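Amine oxidase (Emericella nidulans, PDB 3PGB) probably oxidises primary amines to aldehydes, as a copper amine oxidase that carries one topaquinone cofactor and a copper ion in each subunit. Local coordinates at residues A[178-188]-A[227-236]; A[421-430]-A[441-450]. One frame throughout, in Å; residues are numbered along the deposited sequence.

Contact 1 (A[178-188]-A[227-236])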
# COMPACT_ATOMS: atom_id res chain seq x y z
N ARG A 178 -13.68 -38.14 -7.18
CA ARG A 178 -13.10 -38.78 -8.35
C ARG A 178 -11.74 -38.19 -8.67
O ARG A 178 -11.43 -37.05 -8.30
CB ARG A 178 -14.02 -38.65 -9.56
CG ARG A 178 -14.19 -37.23 -10.07
CD ARG A 178 -15.06 -37.23 -11.30
NE ARG A 178 -15.29 -35.88 -11.80
CZ ARG A 178 -16.04 -35.60 -12.87
NH1 ARG A 178 -16.63 -36.58 -13.56
NH2 ARG A 178 -16.20 -34.34 -13.25
N ASN A 179 -10.92 -38.98 -9.37
CA ASN A 179 -9.65 -38.51 -9.90
C ASN A 179 -9.85 -38.31 -11.40
O ASN A 179 -9.95 -39.28 -12.16
CB ASN A 179 -8.55 -39.53 -9.60
CG ASN A 179 -7.17 -39.08 -10.10
OD1 ASN A 179 -7.05 -38.15 -10.89
ND2 ASN A 179 -6.14 -39.76 -9.63
N VAL A 180 -9.91 -37.05 -11.82
CA VAL A 180 -10.28 -36.71 -13.19
C VAL A 180 -9.09 -36.77 -14.16
O VAL A 180 -9.28 -36.67 -15.38
CB VAL A 180 -10.97 -35.30 -13.24
CG1 VAL A 180 -9.94 -34.18 -13.41
CG2 VAL A 180 -11.99 -35.26 -14.36
N GLU A 181 -7.88 -36.94 -13.63
CA GLU A 181 -6.67 -37.10 -14.45
C GLU A 181 -5.85 -38.32 -14.03
O GLU A 181 -4.71 -38.19 -13.60
CB GLU A 181 -5.81 -35.84 -14.39
CG GLU A 181 -6.53 -34.58 -14.88
CD GLU A 181 -5.58 -33.47 -15.30
OE1 GLU A 181 -5.65 -32.38 -14.71
OE2 GLU A 181 -4.77 -33.70 -16.23
N PRO A 182 -6.43 -39.53 -14.18
CA PRO A 182 -5.76 -40.75 -13.75
C PRO A 182 -4.77 -41.32 -14.76
O PRO A 182 -4.00 -42.21 -14.41
CB PRO A 182 -6.91 -41.73 -13.58
CG PRO A 182 -7.89 -41.31 -14.60
CD PRO A 182 -7.75 -39.82 -14.77
N ASP A 183 -4.80 -40.82 -16.00
CA ASP A 183 -4.00 -41.40 -17.08
C ASP A 183 -2.99 -40.40 -17.65
O ASP A 183 -2.87 -40.26 -18.86
CB ASP A 183 -4.93 -41.90 -18.19
CG ASP A 183 -5.91 -42.94 -17.70
OD1 ASP A 183 -5.47 -44.05 -17.34
OD2 ASP A 183 -7.12 -42.65 -17.67
N GLY A 184 -2.26 -39.74 -16.77
CA GLY A 184 -1.31 -38.69 -17.17
C GLY A 184 -0.35 -39.09 -18.27
O GLY A 184 -0.08 -38.30 -19.17
N GLU A 185 0.17 -40.31 -18.22
CA GLU A 185 1.07 -40.81 -19.26
C GLU A 185 0.30 -41.28 -20.49
O GLU A 185 0.59 -40.83 -21.60
CB GLU A 185 1.95 -41.95 -18.72
N THR A 186 -0.69 -42.15 -20.31
CA THR A 186 -1.45 -42.70 -21.45
C THR A 186 -2.09 -41.61 -22.32
O THR A 186 -2.13 -41.74 -23.55
CB THR A 186 -2.56 -43.68 -21.01
OG1 THR A 186 -2.02 -44.67 -20.12
CG2 THR A 186 -3.17 -44.39 -22.21
N VAL A 187 -2.56 -40.53 -21.70
CA VAL A 187 -3.13 -39.40 -22.44
C VAL A 187 -2.16 -38.81 -23.45
O VAL A 187 -2.57 -38.16 -24.41
CB VAL A 187 -3.62 -38.28 -21.47
CG1 VAL A 187 -4.12 -37.07 -22.23
CG2 VAL A 187 -4.72 -38.82 -20.56
N TYR A 188 -0.86 -39.02 -23.25
CA TYR A 188 0.14 -38.57 -24.20
C TYR A 188 0.51 -39.64 -25.23
O TYR A 188 0.35 -39.43 -26.43
CB TYR A 188 1.39 -38.04 -23.48
CG TYR A 188 1.20 -36.64 -22.94
CD1 TYR A 188 1.49 -35.53 -23.73
CD2 TYR A 188 0.71 -36.43 -21.67
CE1 TYR A 188 1.31 -34.25 -23.24
CE2 TYR A 188 0.52 -35.15 -21.17
CZ TYR A 188 0.82 -34.06 -21.96
OH TYR A 188 0.64 -32.79 -21.48
N LEU A 227 -10.23 -29.50 -16.07
CA LEU A 227 -10.76 -30.08 -17.30
C LEU A 227 -12.26 -29.80 -17.36
O LEU A 227 -12.91 -29.62 -16.32
CB LEU A 227 -10.50 -31.59 -17.35
CG LEU A 227 -9.05 -32.06 -17.28
CD1 LEU A 227 -8.98 -33.58 -17.30
CD2 LEU A 227 -8.25 -31.47 -18.43
N TRP A 228 -12.80 -29.74 -18.57
CA TRP A 228 -14.23 -29.47 -18.76
C TRP A 228 -15.04 -30.66 -18.27
O TRP A 228 -14.72 -31.80 -18.60
CB TRP A 228 -14.55 -29.20 -20.24
CG TRP A 228 -14.26 -27.79 -20.68
CD1 TRP A 228 -13.51 -26.85 -20.04
CD2 TRP A 228 -14.68 -27.18 -21.91
NE1 TRP A 228 -13.46 -25.70 -20.77
CE2 TRP A 228 -14.17 -25.87 -21.92
CE3 TRP A 228 -15.45 -27.62 -22.99
CZ2 TRP A 228 -14.40 -24.99 -22.98
CZ3 TRP A 228 -15.68 -26.75 -24.04
CH2 TRP A 228 -15.16 -25.45 -24.02
N GLN A 229 -16.08 -30.37 -17.49
CA GLN A 229 -16.85 -31.39 -16.80
C GLN A 229 -18.35 -31.16 -17.00
O GLN A 229 -19.12 -31.03 -16.04
CB GLN A 229 -16.49 -31.41 -15.31
CG GLN A 229 -15.05 -31.82 -15.03
CD GLN A 229 -14.54 -31.35 -13.67
OE1 GLN A 229 -15.19 -31.56 -12.65
NE2 GLN A 229 -13.37 -30.72 -13.66
N ASP A 230 -18.76 -31.10 -18.26
CA ASP A 230 -20.18 -30.99 -18.62
C ASP A 230 -20.81 -32.37 -18.74
O ASP A 230 -20.39 -33.17 -19.57
CB ASP A 230 -20.33 -30.23 -19.94
CG ASP A 230 -19.92 -28.77 -19.83
OD1 ASP A 230 -20.52 -28.04 -19.00
OD2 ASP A 230 -19.00 -28.34 -20.57
N ASP A 231 -21.79 -32.66 -17.89
CA ASP A 231 -22.73 -33.77 -18.08
C ASP A 231 -22.09 -35.17 -18.17
O ASP A 231 -22.35 -35.92 -19.12
CB ASP A 231 -23.57 -33.51 -19.34
N GLY A 232 -21.27 -35.51 -17.19
CA GLY A 232 -20.62 -36.83 -17.14
C GLY A 232 -19.34 -36.96 -17.96
O GLY A 232 -18.47 -37.77 -17.64
N ARG A 233 -19.23 -36.16 -19.02
CA ARG A 233 -18.07 -36.20 -19.91
C ARG A 233 -16.89 -35.44 -19.31
O ARG A 233 -17.07 -34.51 -18.51
CB ARG A 233 -18.42 -35.64 -21.29
N ILE A 234 -15.68 -35.85 -19.68
CA ILE A 234 -14.46 -35.14 -19.29
C ILE A 234 -13.73 -34.71 -20.56
O ILE A 234 -13.28 -35.56 -21.33
CB ILE A 234 -13.55 -36.02 -18.42
CG1 ILE A 234 -14.14 -36.15 -17.01
CG2 ILE A 234 -12.15 -35.43 -18.34
CD1 ILE A 234 -13.61 -37.34 -16.23
N ILE A 235 -13.63 -33.40 -20.77
CA ILE A 235 -13.14 -32.85 -22.04
C ILE A 235 -11.88 -32.00 -21.85
O ILE A 235 -11.76 -31.25 -20.88
CB ILE A 235 -14.25 -32.03 -22.76
CG1 ILE A 235 -15.29 -32.98 -23.37
CG2 ILE A 235 -13.66 -31.15 -23.85
CD1 ILE A 235 -16.43 -32.26 -24.09
N ARG A 236 -10.96 -32.14 -22.80
CA ARG A 236 -9.68 -31.45 -22.81
C ARG A 236 -9.65 -30.44 -23.95
O ARG A 236 -10.21 -30.68 -25.01
CB ARG A 236 -8.55 -32.44 -23.09
CG ARG A 236 -7.88 -33.08 -21.88
CD ARG A 236 -6.40 -33.25 -22.17
NE ARG A 236 -5.67 -33.77 -21.02
CZ ARG A 236 -4.41 -33.49 -20.73
NH1 ARG A 236 -3.68 -32.67 -21.49
NH2 ARG A 236 -3.86 -34.02 -19.64
O HOH W 1 -1.11 -32.22 -19.85
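Val-180 and Ile-234 are the closest backbone pair, their CA atoms 7.6 Å apart, too far for strand pairing, and side chains bridge the gap. Val-180 CG2 lies 3.2 Å from Ile-234 CD1, while Leu-227 CD1 reaches Glu-181 CG at 3.6 Å, giving a small apolar centre with an arginine-amide hydrogen bond at one end and a salt bridge at the other.

At the first end the Arg-178 chain runs extended from CG to NE, and Arg-178 NH2 donates to Gln-229 OE1 at 3.0 Å. The oxygen lies at the guanidinium edge, yet the donor stands above the amide's carbonyl plane, with a C=O...N angle of 100°. Gln-229 is fixed further by NE2 donating to Leu-227 O, and Arg-178 NE by Gln-665 O.

At the other end Arg-236, bent at chi2 (-144°), presents one guanidinium face to Val-187 CG1, which is 3.8 Å from Arg-236 NE. Glu-181 OE2 forms a salt bridge with Arg-236 NH2 at 3.5 Å, the carboxylate and guanidinium planes nearly perpendicular (85°). A water accepts from Arg-236 NH1 and donates to Tyr-188 OH, which is also hydrogen-bonded to Ile-221 O; Asp-238 OD1 makes a salt bridge with that NH1.

The contact thus joins the end of strand 176-178, the loop after it and the start of helix 186-198 to residues flanking the type I' turn 230-233 and to the opening of strand 235-242, which pairs with strand 255-263.

Contact 2 (A[421-430]-A[441-450]). With NAG (2-acetamido-2-deoxy-beta-D-glucopyranose), chain H.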
# COMPACT_ATOMS: atom_id res chain seq x y z
N CYS A 421 15.22 -12.28 1.66
CA CYS A 421 15.12 -11.62 2.96
C CYS A 421 16.47 -10.97 3.27
O CYS A 421 17.46 -11.26 2.61
CB CYS A 421 14.76 -12.62 4.07
SG CYS A 421 13.59 -13.94 3.62
N PRO A 422 16.52 -10.08 4.28
CA PRO A 422 17.81 -9.56 4.73
C PRO A 422 18.78 -10.66 5.17
O PRO A 422 18.37 -11.74 5.60
CB PRO A 422 17.43 -8.67 5.91
CG PRO A 422 16.05 -8.21 5.61
CD PRO A 422 15.39 -9.38 4.93
N SER A 423 20.07 -10.36 5.05
CA SER A 423 21.15 -11.31 5.33
C SER A 423 21.19 -11.80 6.79
O SER A 423 21.60 -12.93 7.05
CB SER A 423 22.49 -10.67 4.96
OG SER A 423 22.56 -9.33 5.45
N TYR A 424 20.78 -10.94 7.72
CA TYR A 424 20.81 -11.26 9.16
C TYR A 424 19.55 -11.99 9.65
O TYR A 424 19.46 -12.32 10.84
CB TYR A 424 20.99 -9.98 9.98
CG TYR A 424 19.90 -8.96 9.75
CD1 TYR A 424 18.73 -8.98 10.50
CD2 TYR A 424 20.03 -7.98 8.77
CE1 TYR A 424 17.73 -8.05 10.29
CE2 TYR A 424 19.02 -7.05 8.54
CZ TYR A 424 17.88 -7.09 9.30
OH TYR A 424 16.89 -6.17 9.09
N ALA A 425 18.59 -12.23 8.76
CA ALA A 425 17.38 -12.96 9.11
C ALA A 425 17.71 -14.36 9.64
O ALA A 425 18.67 -14.98 9.19
CB ALA A 425 16.47 -13.07 7.90
N SER A 426 16.93 -14.85 10.60
CA SER A 426 17.01 -16.25 10.98
C SER A 426 16.10 -17.03 10.03
O SER A 426 15.09 -16.52 9.57
CB SER A 426 16.64 -16.47 12.45
OG SER A 426 15.27 -16.25 12.70
N TYR A 427 16.51 -18.25 9.72
CA TYR A 427 15.87 -19.05 8.68
C TYR A 427 15.47 -20.39 9.26
O TYR A 427 16.32 -21.12 9.77
CB TYR A 427 16.83 -19.28 7.52
CG TYR A 427 17.11 -18.05 6.69
CD1 TYR A 427 18.14 -17.18 7.02
CD2 TYR A 427 16.35 -17.76 5.56
CE1 TYR A 427 18.40 -16.04 6.25
CE2 TYR A 427 16.60 -16.63 4.78
CZ TYR A 427 17.63 -15.77 5.13
OH TYR A 427 17.89 -14.64 4.37
N LEU A 428 14.18 -20.71 9.18
CA LEU A 428 13.68 -22.02 9.60
C LEU A 428 13.53 -22.94 8.40
O LEU A 428 13.53 -22.49 7.25
CB LEU A 428 12.34 -21.88 10.32
CG LEU A 428 12.35 -21.07 11.61
CD1 LEU A 428 10.92 -20.81 12.09
CD2 LEU A 428 13.16 -21.79 12.69
N ASN A 429 13.41 -24.23 8.68
CA ASN A 429 13.11 -25.23 7.66
C ASN A 429 11.61 -25.44 7.53
O ASN A 429 10.82 -25.08 8.41
CB ASN A 429 13.74 -26.58 8.03
CG ASN A 429 15.24 -26.61 7.82
OD1 ASN A 429 15.83 -25.68 7.26
ND2 ASN A 429 15.87 -27.70 8.27
N THR A 430 11.22 -26.02 6.39
CA THR A 430 9.90 -26.60 6.22
C THR A 430 10.08 -27.90 5.45
O THR A 430 11.03 -28.04 4.68
CB THR A 430 8.92 -25.68 5.45
OG1 THR A 430 9.49 -25.30 4.19
CG2 THR A 430 8.58 -24.43 6.26
N HIS A 441 12.89 -28.53 2.74
CA HIS A 441 13.36 -27.30 2.11
C HIS A 441 14.14 -26.52 3.16
O HIS A 441 13.54 -25.93 4.07
CB HIS A 441 12.20 -26.45 1.60
CG HIS A 441 11.46 -27.06 0.45
ND1 HIS A 441 12.11 -27.58 -0.65
CD2 HIS A 441 10.13 -27.22 0.23
CE1 HIS A 441 11.21 -28.03 -1.51
NE2 HIS A 441 10.00 -27.83 -1.00
N VAL A 442 15.46 -26.53 3.04
CA VAL A 442 16.32 -25.90 4.03
C VAL A 442 16.17 -24.39 3.92
O VAL A 442 16.20 -23.85 2.82
CB VAL A 442 17.80 -26.28 3.82
CG1 VAL A 442 18.70 -25.48 4.77
CG2 VAL A 442 17.99 -27.77 4.03
N ASP A 443 16.01 -23.72 5.05
CA ASP A 443 15.96 -22.26 5.09
C ASP A 443 14.97 -21.73 4.06
O ASP A 443 15.32 -20.97 3.15
CB ASP A 443 17.35 -21.68 4.86
CG ASP A 443 18.36 -22.13 5.91
OD1 ASP A 443 19.57 -22.10 5.61
OD2 ASP A 443 17.95 -22.51 7.02
N SER A 444 13.72 -22.16 4.21
CA SER A 444 12.62 -21.73 3.34
C SER A 444 11.69 -20.73 4.03
O SER A 444 10.98 -20.00 3.35
CB SER A 444 11.84 -22.95 2.85
OG SER A 444 11.74 -23.93 3.85
N LEU A 445 11.67 -20.71 5.36
CA LEU A 445 11.03 -19.61 6.09
C LEU A 445 12.12 -18.64 6.52
O LEU A 445 13.25 -19.05 6.78
CB LEU A 445 10.30 -20.10 7.34
CG LEU A 445 9.04 -20.94 7.16
CD1 LEU A 445 8.53 -21.43 8.51
CD2 LEU A 445 7.95 -20.17 6.42
N CYS A 446 11.79 -17.36 6.60
CA CYS A 446 12.70 -16.40 7.21
C CYS A 446 11.98 -15.51 8.21
O CYS A 446 10.77 -15.28 8.12
CB CYS A 446 13.45 -15.59 6.15
SG CYS A 446 12.51 -14.32 5.31
N LEU A 447 12.74 -15.04 9.20
CA LEU A 447 12.24 -14.20 10.27
C LEU A 447 13.21 -13.05 10.39
O LEU A 447 14.42 -13.27 10.41
CB LEU A 447 12.20 -14.98 11.59
CG LEU A 447 11.22 -16.14 11.72
CD1 LEU A 447 11.47 -16.91 13.01
CD2 LEU A 447 9.78 -15.64 11.67
N PHE A 448 12.70 -11.83 10.47
CA PHE A 448 13.58 -10.69 10.64
C PHE A 448 12.88 -9.42 11.09
O PHE A 448 11.72 -9.16 10.74
CB PHE A 448 14.34 -10.40 9.34
CG PHE A 448 13.45 -10.09 8.17
CD1 PHE A 448 12.92 -11.11 7.40
CD2 PHE A 448 13.15 -8.78 7.84
CE1 PHE A 448 12.10 -10.83 6.32
CE2 PHE A 448 12.34 -8.49 6.75
CZ PHE A 448 11.81 -9.52 6.00
N GLU A 449 13.61 -8.62 11.86
CA GLU A 449 13.24 -7.24 12.10
C GLU A 449 13.66 -6.38 10.91
O GLU A 449 14.61 -6.71 10.19
CB GLU A 449 13.91 -6.71 13.37
CG GLU A 449 13.25 -7.15 14.65
CD GLU A 449 13.67 -6.28 15.81
OE1 GLU A 449 14.88 -6.03 15.94
OE2 GLU A 449 12.79 -5.82 16.57
N PHE A 450 12.96 -5.27 10.71
CA PHE A 450 13.29 -4.36 9.63
C PHE A 450 12.92 -2.95 10.05
O PHE A 450 11.80 -2.69 10.46
CB PHE A 450 12.54 -4.75 8.35
CG PHE A 450 13.05 -4.09 7.11
CD1 PHE A 450 14.04 -4.70 6.35
CD2 PHE A 450 12.56 -2.86 6.70
CE1 PHE A 450 14.53 -4.09 5.20
CE2 PHE A 450 13.04 -2.24 5.55
CZ PHE A 450 14.02 -2.85 4.80
C1 NAG H . 17.28 -27.99 8.17
C2 NAG H . 18.01 -27.89 9.51
C3 NAG H . 19.46 -28.38 9.41
C4 NAG H . 19.57 -29.72 8.70
C5 NAG H . 18.78 -29.66 7.39
C6 NAG H . 18.79 -31.00 6.66
C7 NAG H . 17.84 -26.23 11.29
C8 NAG H . 17.78 -24.77 11.65
N2 NAG H . 17.94 -26.52 9.99
O3 NAG H . 19.98 -28.53 10.71
O4 NAG H . 20.92 -30.04 8.45
O5 NAG H . 17.44 -29.32 7.70
O6 NAG H . 18.07 -31.95 7.42
O7 NAG H . 17.81 -27.09 12.16
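Phe-448 CG sits between its backbone N and carbonyl carbon (chi1 60°), which turns one face of the ring to Pro-422, and the SG of Cys-446 takes the same kind of position (chi1 74°) to meet Cys-421 SG. The disulfide has a chi3 of -90°, the relaxed value for an S-S bond. Pro-422 CD stands 3.5 Å from the Phe-448 ring centroid and almost on the ring normal, a CH-pi contact over the face. Tyr-424 OH donates to Glu-449 O at 2.6 Å, with the oxygen at the edge of the phenol ring.

Farther along, Ser-426 and Leu-447 form a hydrogen-bonded pair, Leu-447 N to Ser-426 O being 2.8 Å. Tyr-427 and Cys-446 follow as a non-hydrogen-bonded pair, and Tyr-427 CE2 packs on Cys-446 CB. On the other face, which Leu-445 shares, Leu-428 and Leu-447 approach CD1 to CD1 at 4.0 Å; Leu-428 and Leu-445 also touch Ile-356 of strand 352-359.

Leu-428 faces both Ser-444 and Leu-445. Near this irregularity Asn-429 OD1 accepts from Asp-443 N at 3.0 Å, while ND2 carries the N-linked sugar, whose C5 is 3.9 Å from Val-442 CG2. Thr-430 OG1 donates to Ser-444 OG, which donates in turn to His-441 O. That carbonyl takes Thr-430 N from the opposite face of its plane.

These features define an antiparallel beta hairpin, strands 426-434 and 437-451, within the copper amine oxidase enzyme domain, interrupted by a classic bulge and with a disulfide tying the loop before its first strand to its second strand.

Contacts 1 and 2 share no secondary-structure element, and their centres lie 40 Å apart on opposite sides of the chain's centre. Contact 2 is the more deeply buried, with 13 of its 19 touching residues buried against 4 of 9 in contact 1, and it hides about twice the area (919 against 461 Å²). The chemistry follows the location. Segments 421-430 and 441-450 pair as strands over much of their length, after a turn at 422-425, held by backbone hydrogen bonds and a covalent sulfur link. Segments 178-188 and 227-236 are mainly loops, joined through side chains, including a salt bridge and a water. Both reach the second subunit, and both lie away from the copper and topaquinone site.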